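Local coordinates for encapsidation protein (Bacillus phage phi29, PDB 5HD9) that probably hydrolyses ATP to drive the packaging of viral DNA into the phage prohead, acting as the ATPase of the packaging motor, at residues Y42-R51 against Y106-F117; E55-F63 against L75-Y83. All coordinates share one frame; numbering follows the deposited sequence.

Contact 1 of 2, residues Y42-R51 against Y106-F117; sequences YGEQFIYVRR and YPNVSTIVFDEF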
loop_
_atom_site.group_PDB
_atom_site.type_symbol
_atom_site.label_atom_id
_atom_site.label_comp_id
_atom_site.label_asym_id
_atom_site.label_seq_id
_atom_site.Cartn_x
_atom_site.Cartn_y
_atom_site.Cartn_z
ATOM N N TYR A 42 15.423 9.150 4.365
ATOM C CA TYR A 42 15.162 10.369 3.598
ATOM C C TYR A 42 14.011 11.226 4.134
ATOM O O TYR A 42 13.700 12.273 3.566
ATOM C CB TYR A 42 14.875 9.996 2.141
ATOM C CG TYR A 42 15.947 9.133 1.517
ATOM C CD1 TYR A 42 17.223 9.632 1.294
ATOM C CD2 TYR A 42 15.684 7.819 1.150
ATOM C CE1 TYR A 42 18.209 8.846 0.726
ATOM C CE2 TYR A 42 16.662 7.027 0.581
ATOM C CZ TYR A 42 17.921 7.545 0.371
ATOM O OH TYR A 42 18.897 6.758 -0.197
ATOM N N GLY A 43 13.384 10.790 5.221
ATOM C CA GLY A 43 12.287 11.538 5.813
ATOM C C GLY A 43 11.013 11.494 4.987
ATOM O O GLY A 43 10.094 12.287 5.204
ATOM N N GLU A 44 10.963 10.575 4.028
ATOM C CA GLU A 44 9.757 10.353 3.239
ATOM C C GLU A 44 8.681 9.723 4.112
ATOM O O GLU A 44 8.932 8.739 4.809
ATOM C CB GLU A 44 10.046 9.451 2.035
ATOM C CG GLU A 44 11.050 10.022 1.054
ATOM C CD GLU A 44 11.305 9.100 -0.131
ATOM O OE1 GLU A 44 10.613 8.066 -0.252
ATOM O OE2 GLU A 44 12.203 9.408 -0.941
ATOM N N GLN A 45 7.484 10.294 4.070
ATOM C CA GLN A 45 6.377 9.796 4.876
ATOM C C GLN A 45 5.518 8.834 4.067
ATOM O O GLN A 45 5.680 8.714 2.851
ATOM C CB GLN A 45 5.547 10.963 5.402
ATOM C CG GLN A 45 6.313 11.833 6.387
ATOM C CD GLN A 45 5.624 13.149 6.668
ATOM O OE1 GLN A 45 5.221 13.864 5.750
ATOM N NE2 GLN A 45 5.486 13.479 7.947
ATOM N N PHE A 46 4.612 8.136 4.744
ATOM C CA PHE A 46 3.807 7.123 4.078
ATOM C C PHE A 46 2.391 7.070 4.624
ATOM O O PHE A 46 2.133 7.479 5.758
ATOM C CB PHE A 46 4.467 5.750 4.214
ATOM C CG PHE A 46 4.474 5.211 5.623
ATOM C CD1 PHE A 46 5.478 5.561 6.508
ATOM C CD2 PHE A 46 3.480 4.348 6.054
ATOM C CE1 PHE A 46 5.487 5.067 7.803
ATOM C CE2 PHE A 46 3.482 3.851 7.347
ATOM C CZ PHE A 46 4.486 4.210 8.220
ATOM N N ILE A 47 1.477 6.569 3.797
ATOM C CA ILE A 47 0.092 6.384 4.199
ATOM C C ILE A 47 -0.312 4.927 4.021
ATOM O O ILE A 47 -0.122 4.338 2.958
ATOM C CB ILE A 47 -0.867 7.292 3.399
ATOM C CG1 ILE A 47 -0.502 8.761 3.635
ATOM C CG2 ILE A 47 -2.318 7.024 3.806
ATOM C CD1 ILE A 47 -1.386 9.752 2.924
ATOM N N TYR A 48 -0.858 4.359 5.090
ATOM C CA TYR A 48 -1.401 3.010 5.081
ATOM C C TYR A 48 -2.915 3.115 4.936
ATOM O O TYR A 48 -3.598 3.648 5.813
ATOM C CB TYR A 48 -1.005 2.269 6.361
ATOM C CG TYR A 48 -1.483 0.837 6.463
ATOM C CD1 TYR A 48 -1.042 -0.129 5.571
ATOM C CD2 TYR A 48 -2.350 0.446 7.475
ATOM C CE1 TYR A 48 -1.470 -1.442 5.672
ATOM C CE2 TYR A 48 -2.781 -0.859 7.584
ATOM C CZ TYR A 48 -2.338 -1.799 6.684
ATOM O OH TYR A 48 -2.769 -3.101 6.795
ATOM N N VAL A 49 -3.429 2.631 3.813
ATOM C CA VAL A 49 -4.850 2.730 3.514
ATOM C C VAL A 49 -5.525 1.372 3.646
ATOM O O VAL A 49 -5.011 0.354 3.178
ATOM C CB VAL A 49 -5.090 3.281 2.092
ATOM C CG1 VAL A 49 -6.583 3.379 1.785
ATOM C CG2 VAL A 49 -4.426 4.641 1.935
ATOM N N ARG A 50 -6.672 1.377 4.313
ATOM C CA ARG A 50 -7.595 0.254 4.297
ATOM C C ARG A 50 -8.955 0.816 3.909
ATOM O O ARG A 50 -9.209 2.002 4.099
ATOM C CB ARG A 50 -7.640 -0.447 5.657
ATOM C CG ARG A 50 -6.293 -1.016 6.106
ATOM C CD ARG A 50 -5.825 -2.145 5.198
ATOM N NE ARG A 50 -6.727 -3.294 5.262
ATOM C CZ ARG A 50 -6.569 -4.338 6.074
ATOM N NH1 ARG A 50 -5.531 -4.409 6.902
ATOM N NH2 ARG A 50 -7.456 -5.321 6.056
ATOM N N ARG A 51 -9.820 -0.020 3.347
ATOM C CA ARG A 51 -11.090 0.460 2.815
ATOM C C ARG A 51 -12.015 0.974 3.912
ATOM O O ARG A 51 -12.534 2.091 3.825
ATOM C CB ARG A 51 -11.788 -0.648 2.028
ATOM C CG ARG A 51 -13.162 -0.264 1.508
ATOM C CD ARG A 51 -13.688 -1.292 0.524
ATOM N NE ARG A 51 -12.921 -1.270 -0.719
ATOM C CZ ARG A 51 -11.927 -2.102 -1.022
ATOM N NH1 ARG A 51 -11.561 -3.068 -0.187
ATOM N NH2 ARG A 51 -11.296 -1.968 -2.179
ATOM N N TYR A 106 -0.181 16.783 5.162
ATOM C CA TYR A 106 0.611 15.651 4.694
ATOM C C TYR A 106 1.836 16.187 3.950
ATOM O O TYR A 106 1.833 16.264 2.724
ATOM C CB TYR A 106 -0.228 14.744 3.790
ATOM C CG TYR A 106 -1.499 14.251 4.448
ATOM C CD1 TYR A 106 -1.481 13.152 5.295
ATOM C CD2 TYR A 106 -2.712 14.888 4.228
ATOM C CE1 TYR A 106 -2.635 12.699 5.903
ATOM C CE2 TYR A 106 -3.875 14.441 4.835
ATOM C CZ TYR A 106 -3.828 13.345 5.670
ATOM O OH TYR A 106 -4.976 12.891 6.281
ATOM N N PRO A 107 2.884 16.573 4.697
ATOM C CA PRO A 107 4.000 17.347 4.136
ATOM C C PRO A 107 4.859 16.639 3.085
ATOM O O PRO A 107 5.238 17.291 2.115
ATOM C CB PRO A 107 4.853 17.665 5.373
ATOM C CG PRO A 107 3.911 17.569 6.520
ATOM C CD PRO A 107 2.997 16.450 6.161
ATOM N N ASN A 108 5.177 15.359 3.268
ATOM C CA ASN A 108 6.178 14.713 2.420
ATOM C C ASN A 108 5.919 13.226 2.189
ATOM O O ASN A 108 6.808 12.397 2.375
ATOM C CB ASN A 108 7.566 14.907 3.039
ATOM C CG ASN A 108 8.694 14.556 2.082
ATOM O OD1 ASN A 108 8.570 14.718 0.869
ATOM N ND2 ASN A 108 9.802 14.071 2.630
ATOM N N VAL A 109 4.702 12.895 1.773
ATOM C CA VAL A 109 4.341 11.510 1.493
ATOM C C VAL A 109 4.880 11.094 0.127
ATOM O O VAL A 109 4.734 11.826 -0.849
ATOM C CB VAL A 109 2.808 11.309 1.533
ATOM C CG1 VAL A 109 2.433 9.881 1.144
ATOM C CG2 VAL A 109 2.266 11.646 2.916
ATOM N N SER A 110 5.508 9.921 0.062
ATOM C CA SER A 110 5.999 9.392 -1.210
ATOM C C SER A 110 5.541 7.954 -1.456
ATOM O O SER A 110 5.664 7.449 -2.569
ATOM C CB SER A 110 7.528 9.464 -1.265
ATOM O OG SER A 110 8.117 8.419 -0.512
ATOM N N THR A 111 5.017 7.296 -0.426
ATOM C CA THR A 111 4.501 5.940 -0.581
ATOM C C THR A 111 3.125 5.787 0.055
ATOM O O THR A 111 2.899 6.218 1.188
ATOM C CB THR A 111 5.456 4.892 0.034
ATOM O OG1 THR A 111 6.736 4.971 -0.607
ATOM C CG2 THR A 111 4.904 3.486 -0.153
ATOM N N ILE A 112 2.214 5.173 -0.697
ATOM C CA ILE A 112 0.908 4.773 -0.188
ATOM C C ILE A 112 0.773 3.261 -0.312
ATOM O O ILE A 112 0.993 2.703 -1.387
ATOM C CB ILE A 112 -0.254 5.444 -0.955
ATOM C CG1 ILE A 112 -0.165 6.967 -0.842
ATOM C CG2 ILE A 112 -1.604 4.945 -0.426
ATOM C CD1 ILE A 112 -1.031 7.710 -1.851
ATOM N N VAL A 113 0.411 2.608 0.787
ATOM C CA VAL A 113 0.171 1.171 0.775
ATOM C C VAL A 113 -1.293 0.887 1.097
ATOM O O VAL A 113 -1.777 1.179 2.189
ATOM C CB VAL A 113 1.082 0.436 1.768
ATOM C CG1 VAL A 113 0.805 -1.063 1.744
ATOM C CG2 VAL A 113 2.539 0.707 1.429
ATOM N N PHE A 114 -1.984 0.318 0.117
ATOM C CA PHE A 114 -3.397 -0.006 0.227
ATOM C C PHE A 114 -3.533 -1.519 0.314
ATOM O O PHE A 114 -3.565 -2.205 -0.703
ATOM C CB PHE A 114 -4.160 0.559 -0.977
ATOM C CG PHE A 114 -5.661 0.419 -0.893
ATOM C CD1 PHE A 114 -6.275 -0.263 0.149
ATOM C CD2 PHE A 114 -6.458 0.980 -1.875
ATOM C CE1 PHE A 114 -7.656 -0.383 0.204
ATOM C CE2 PHE A 114 -7.839 0.863 -1.824
ATOM C CZ PHE A 114 -8.436 0.181 -0.784
ATOM N N ASP A 115 -3.611 -2.037 1.534
ATOM C CA ASP A 115 -3.647 -3.478 1.732
ATOM C C ASP A 115 -5.071 -4.011 1.600
ATOM O O ASP A 115 -6.036 -3.332 1.963
ATOM C CB ASP A 115 -3.060 -3.845 3.094
ATOM C CG ASP A 115 -2.645 -5.304 3.181
ATOM O OD1 ASP A 115 -2.754 -6.027 2.169
ATOM O OD2 ASP A 115 -2.192 -5.728 4.264
ATOM N N GLU A 116 -5.181 -5.229 1.072
ATOM C CA GLU A 116 -6.462 -5.897 0.858
ATOM C C GLU A 116 -7.429 -5.042 0.036
ATOM O O GLU A 116 -8.573 -4.828 0.438
ATOM C CB GLU A 116 -7.088 -6.266 2.203
ATOM C CG GLU A 116 -6.158 -7.081 3.095
ATOM C CD GLU A 116 -6.861 -7.715 4.280
ATOM O OE1 GLU A 116 -8.109 -7.704 4.322
ATOM O OE2 GLU A 116 -6.157 -8.229 5.175
ATOM N N PHE A 117 -6.970 -4.582 -1.125
ATOM C CA PHE A 117 -7.737 -3.634 -1.939
ATOM C C PHE A 117 -8.850 -4.289 -2.755
ATOM O O PHE A 117 -9.691 -3.596 -3.330
ATOM C CB PHE A 117 -6.802 -2.872 -2.881
ATOM C CG PHE A 117 -6.420 -3.642 -4.120
ATOM C CD1 PHE A 117 -5.381 -4.559 -4.093
ATOM C CD2 PHE A 117 -7.094 -3.438 -5.316
ATOM C CE1 PHE A 117 -5.028 -5.262 -5.229
ATOM C CE2 PHE A 117 -6.742 -4.138 -6.459
ATOM C CZ PHE A 117 -5.707 -5.050 -6.413
HETATM O O HOH W 1 -0.613 -4.833 5.976
HETATM O O HOH W 2 -8.649 -2.667 2.925
#
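With CG anti to the backbone N (chi1 -173°), the F114 ring is carried forward along its strand, and V49 CG1 lies over one face, a CH-pi contact 4.1 Å from the ring centroid, while F117 CB covers the opposite face. V49 and F114 belong to a parallel pair, 45-50 beside 109-115, in the central sheet of the ASCE fold, where strand 149-153 separates 109-115 from the strand leading into the probable Walker A loop. I47 and V49 each bond two residues of the partner strand, as in a parallel ladder: I47 N donates to T111 O, I47 O receives V113 N at 2.8 Å, and V49 N reaches V113 O at 2.7 Å. Between Q45 and F46 the register slips by one, a beta bulge at S110, whose OG binds E44 OE1 from above the carboxylate plane; E44 OE2 pairs with R38.

At the C-terminal end, D115 and E116 come at the end of a hydrophobic run, as in a Walker B motif, and D115 OD2 also bonds S28 of the probable Walker A loop. R50, bent at chi2 and chi3, folds back so that NH2 forms a salt bridge with E116 OE1 (3.0 Å) and another with E55. Its NH1 donates to Y48 OH, and a water bridges that hydroxyl to the carboxylate, 2.9 Å from Y48 OH and 2.5 Å from D115 OD2.

Contact 2 of 2, residues E55-F63 against L75-Y83; sequences ELAKVSNYF and LVVKGRRFY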
loop_
_atom_site.group_PDB
_atom_site.type_symbol
_atom_site.label_atom_id
_atom_site.label_comp_id
_atom_site.label_asym_id
_atom_site.label_seq_id
_atom_site.Cartn_x
_atom_site.Cartn_y
_atom_site.Cartn_z
ATOM N N GLU A 55 -11.116 -2.428 9.586
ATOM C CA GLU A 55 -9.880 -3.033 9.108
ATOM C C GLU A 55 -8.667 -2.405 9.792
ATOM O O GLU A 55 -7.555 -2.930 9.707
ATOM C CB GLU A 55 -9.777 -2.888 7.590
ATOM C CG GLU A 55 -10.985 -3.442 6.852
ATOM C CD GLU A 55 -10.791 -3.471 5.351
ATOM O OE1 GLU A 55 -9.922 -4.232 4.876
ATOM O OE2 GLU A 55 -11.510 -2.734 4.648
ATOM N N LEU A 56 -8.895 -1.284 10.473
ATOM C CA LEU A 56 -7.852 -0.587 11.218
ATOM C C LEU A 56 -8.102 -0.654 12.726
ATOM O O LEU A 56 -7.522 0.112 13.493
ATOM C CB LEU A 56 -7.767 0.874 10.765
ATOM C CG LEU A 56 -7.210 1.091 9.355
ATOM C CD1 LEU A 56 -7.552 2.483 8.853
ATOM C CD2 LEU A 56 -5.710 0.868 9.337
ATOM N N ALA A 57 -8.960 -1.580 13.148
ATOM C CA ALA A 57 -9.319 -1.707 14.557
ATOM C C ALA A 57 -8.107 -2.018 15.435
ATOM O O ALA A 57 -8.062 -1.623 16.601
ATOM C CB ALA A 57 -10.379 -2.786 14.734
ATOM N N LYS A 58 -7.130 -2.719 14.867
ATOM C CA LYS A 58 -5.948 -3.152 15.609
ATOM C C LYS A 58 -4.684 -2.477 15.080
ATOM O O LYS A 58 -3.586 -3.026 15.172
ATOM C CB LYS A 58 -5.806 -4.679 15.537
ATOM C CG LYS A 58 -6.908 -5.429 16.274
ATOM C CD LYS A 58 -6.588 -6.912 16.447
ATOM C CE LYS A 58 -6.894 -7.718 15.191
ATOM N NZ LYS A 58 -6.827 -9.188 15.443
ATOM N N VAL A 59 -4.842 -1.276 14.537
ATOM C CA VAL A 59 -3.721 -0.571 13.923
ATOM C C VAL A 59 -2.646 -0.227 14.957
ATOM O O VAL A 59 -1.516 0.091 14.601
ATOM C CB VAL A 59 -4.190 0.721 13.209
ATOM C CG1 VAL A 59 -4.630 1.778 14.219
ATOM C CG2 VAL A 59 -3.094 1.261 12.299
ATOM N N SER A 60 -2.992 -0.303 16.238
ATOM C CA SER A 60 -2.017 -0.065 17.297
ATOM C C SER A 60 -0.908 -1.119 17.265
ATOM O O SER A 60 0.177 -0.902 17.807
ATOM C CB SER A 60 -2.697 -0.061 18.668
ATOM O OG SER A 60 -3.169 -1.350 19.012
ATOM N N ASN A 61 -1.188 -2.252 16.623
ATOM C CA ASN A 61 -0.224 -3.345 16.496
ATOM C C ASN A 61 0.588 -3.280 15.200
ATOM O O ASN A 61 1.330 -4.209 14.887
ATOM C CB ASN A 61 -0.941 -4.700 16.562
ATOM C CG ASN A 61 -1.495 -5.011 17.942
ATOM O OD1 ASN A 61 -1.173 -4.344 18.927
ATOM N ND2 ASN A 61 -2.323 -6.046 18.020
ATOM N N TYR A 62 0.445 -2.185 14.456
ATOM C CA TYR A 62 1.017 -2.066 13.110
ATOM C C TYR A 62 2.511 -2.400 13.031
ATOM O O TYR A 62 2.947 -3.075 12.101
ATOM C CB TYR A 62 0.785 -0.647 12.578
ATOM C CG TYR A 62 1.359 -0.386 11.199
ATOM C CD1 TYR A 62 0.628 -0.676 10.053
ATOM C CD2 TYR A 62 2.625 0.163 11.045
ATOM C CE1 TYR A 62 1.148 -0.433 8.792
ATOM C CE2 TYR A 62 3.152 0.409 9.789
ATOM C CZ TYR A 62 2.410 0.110 8.666
ATOM O OH TYR A 62 2.939 0.360 7.418
ATOM N N PHE A 63 3.288 -1.943 14.006
ATOM C CA PHE A 63 4.740 -2.100 13.953
ATOM C C PHE A 63 5.246 -3.429 14.515
ATOM O O PHE A 63 6.442 -3.711 14.441
ATOM C CB PHE A 63 5.417 -0.952 14.705
ATOM C CG PHE A 63 5.388 0.354 13.969
ATOM C CD1 PHE A 63 5.994 0.478 12.727
ATOM C CD2 PHE A 63 4.772 1.465 14.521
ATOM C CE1 PHE A 63 5.974 1.682 12.049
ATOM C CE2 PHE A 63 4.752 2.668 13.848
ATOM C CZ PHE A 63 5.353 2.777 12.609
ATOM N N LEU A 75 9.336 3.008 17.355
ATOM C CA LEU A 75 8.186 2.945 16.464
ATOM C C LEU A 75 6.898 3.009 17.275
ATOM O O LEU A 75 6.618 2.120 18.078
ATOM C CB LEU A 75 8.231 1.665 15.628
ATOM C CG LEU A 75 9.574 1.378 14.952
ATOM C CD1 LEU A 75 9.550 0.025 14.263
ATOM C CD2 LEU A 75 9.936 2.481 13.964
ATOM N N VAL A 76 6.118 4.064 17.055
ATOM C CA VAL A 76 4.960 4.356 17.893
ATOM C C VAL A 76 3.707 4.604 17.066
ATOM O O VAL A 76 3.748 5.277 16.035
ATOM C CB VAL A 76 5.223 5.591 18.792
ATOM C CG1 VAL A 76 3.956 6.022 19.530
ATOM C CG2 VAL A 76 6.336 5.297 19.785
ATOM N N VAL A 77 2.591 4.057 17.539
ATOM C CA VAL A 77 1.283 4.365 16.980
ATOM C C VAL A 77 0.466 5.109 18.027
ATOM O O VAL A 77 0.362 4.666 19.169
ATOM C CB VAL A 77 0.524 3.095 16.541
ATOM C CG1 VAL A 77 -0.794 3.467 15.879
ATOM C CG2 VAL A 77 1.373 2.259 15.592
ATOM N N LYS A 78 -0.084 6.254 17.635
ATOM C CA LYS A 78 -1.036 6.986 18.463
ATOM C C LYS A 78 -2.271 7.263 17.622
ATOM O O LYS A 78 -2.202 8.004 16.643
ATOM C CB LYS A 78 -0.457 8.305 18.979
ATOM C CG LYS A 78 0.928 8.231 19.593
ATOM C CD LYS A 78 1.292 9.597 20.151
ATOM C CE LYS A 78 2.777 9.753 20.394
ATOM N NZ LYS A 78 3.117 11.176 20.682
ATOM N N GLY A 79 -3.397 6.673 18.002
ATOM C CA GLY A 79 -4.585 6.740 17.176
ATOM C C GLY A 79 -4.293 6.096 15.835
ATOM O O GLY A 79 -3.863 4.946 15.778
ATOM N N ARG A 80 -4.507 6.851 14.759
ATOM C CA ARG A 80 -4.253 6.368 13.405
ATOM C C ARG A 80 -3.024 7.041 12.783
ATOM O O ARG A 80 -2.953 7.211 11.569
ATOM C CB ARG A 80 -5.487 6.600 12.522
ATOM C CG ARG A 80 -6.620 5.615 12.770
ATOM C CD ARG A 80 -7.695 5.696 11.693
ATOM N NE ARG A 80 -8.502 6.912 11.793
ATOM C CZ ARG A 80 -8.300 8.027 11.092
ATOM N NH1 ARG A 80 -7.310 8.117 10.210
ATOM N NH2 ARG A 80 -9.107 9.064 11.275
ATOM N N ARG A 81 -2.059 7.416 13.620
ATOM C CA ARG A 81 -0.840 8.062 13.145
ATOM C C ARG A 81 0.408 7.315 13.596
ATOM O O ARG A 81 0.457 6.761 14.694
ATOM C CB ARG A 81 -0.780 9.509 13.625
ATOM C CG ARG A 81 -1.920 10.360 13.100
ATOM C CD ARG A 81 -1.662 11.842 13.311
ATOM N NE ARG A 81 -2.792 12.656 12.869
ATOM C CZ ARG A 81 -3.852 12.951 13.616
ATOM N NH1 ARG A 81 -3.946 12.504 14.863
ATOM N NH2 ARG A 81 -4.824 13.701 13.115
ATOM N N PHE A 82 1.416 7.322 12.729
ATOM C CA PHE A 82 2.646 6.575 12.942
ATOM C C PHE A 82 3.799 7.520 13.249
ATOM O O PHE A 82 3.991 8.519 12.553
ATOM C CB PHE A 82 2.974 5.735 11.707
ATOM C CG PHE A 82 1.899 4.747 11.340
ATOM C CD1 PHE A 82 1.434 3.827 12.267
ATOM C CD2 PHE A 82 1.346 4.746 10.069
ATOM C CE1 PHE A 82 0.444 2.920 11.928
ATOM C CE2 PHE A 82 0.359 3.843 9.727
ATOM C CZ PHE A 82 -0.094 2.930 10.657
ATOM N N TYR A 83 4.564 7.193 14.288
ATOM C CA TYR A 83 5.706 8.002 14.695
ATOM C C TYR A 83 6.981 7.171 14.723
ATOM O O TYR A 83 6.977 6.026 15.178
ATOM C CB TYR A 83 5.459 8.627 16.070
ATOM C CG TYR A 83 4.198 9.447 16.124
ATOM C CD1 TYR A 83 2.958 8.836 16.235
ATOM C CD2 TYR A 83 4.244 10.833 16.048
ATOM C CE1 TYR A 83 1.798 9.580 16.274
ATOM C CE2 TYR A 83 3.089 11.587 16.088
ATOM C CZ TYR A 83 1.868 10.956 16.200
ATOM O OH TYR A 83 0.713 11.702 16.239
#
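V76 O accepts Y83 N at 2.7 Å across the hairpin, and the edge of the F63 ring also comes up to it, CE2 3.5 Å away, the oxygen lying near the ring plane. The hairpin 75-83 turns through a type II' turn at K78-R81, with G79 at the positive-phi position, and one side of it packs on the segment 55-63. That segment runs from a type I turn at L56-V59 into 3-10 conformation at 59-61; V59, Y62 and F63 all face the strands.

F63 is enclosed on both faces. L75 CB makes a CH-pi contact 3.7 Å from the ring centroid, and Y62 CD2 sits over the centre of the opposite face. V77 CG2 meets F63 CD2 obliquely at 3.7 Å. Y62 and F82 form a face-to-face stack with centroids 4.2 Å apart and planes inclined at 29°, in which F82 CZ lies toward the rim of the tyrosine ring. The F63 and F82 rings meet obliquely, completing a three-ring aromatic cluster. V59 carries its CG2 anti to the backbone N, which brings that methyl to F82 CZ at 3.8 Å; its CG1 instead rests on G79 O at the turn.

The cluster continues into the central sheet, where F82 packs nearly parallel to F46 and Y62 meets Y48 edge-to-face on strand 45-50. V59 and F82 also touch A92 of strand 87-94, while Y62 and F63 reach K32 and I36 of helix 26-42.

Overall arrangement
From the N terminus the chain passes through strand 16-19 and helix 26-42 into strand 45-50, the first half of contact 1. It then loops out through 55-63 and returns as the hairpin beginning at residue 75, so that contact 2 closes a short loop of its own. After strand 87-94, which lies between the hairpin and 45-50 in the sheet, the chain reaches 109-115 and closes contact 1 around contact 2, the smaller loop nested in the larger. Contact 1 thus joins two inner strands, and contact 2 lays the connecting segment 55-63 against the hairpin at the edge of the sheet. They touch directly, through a salt bridge and through aromatic packing.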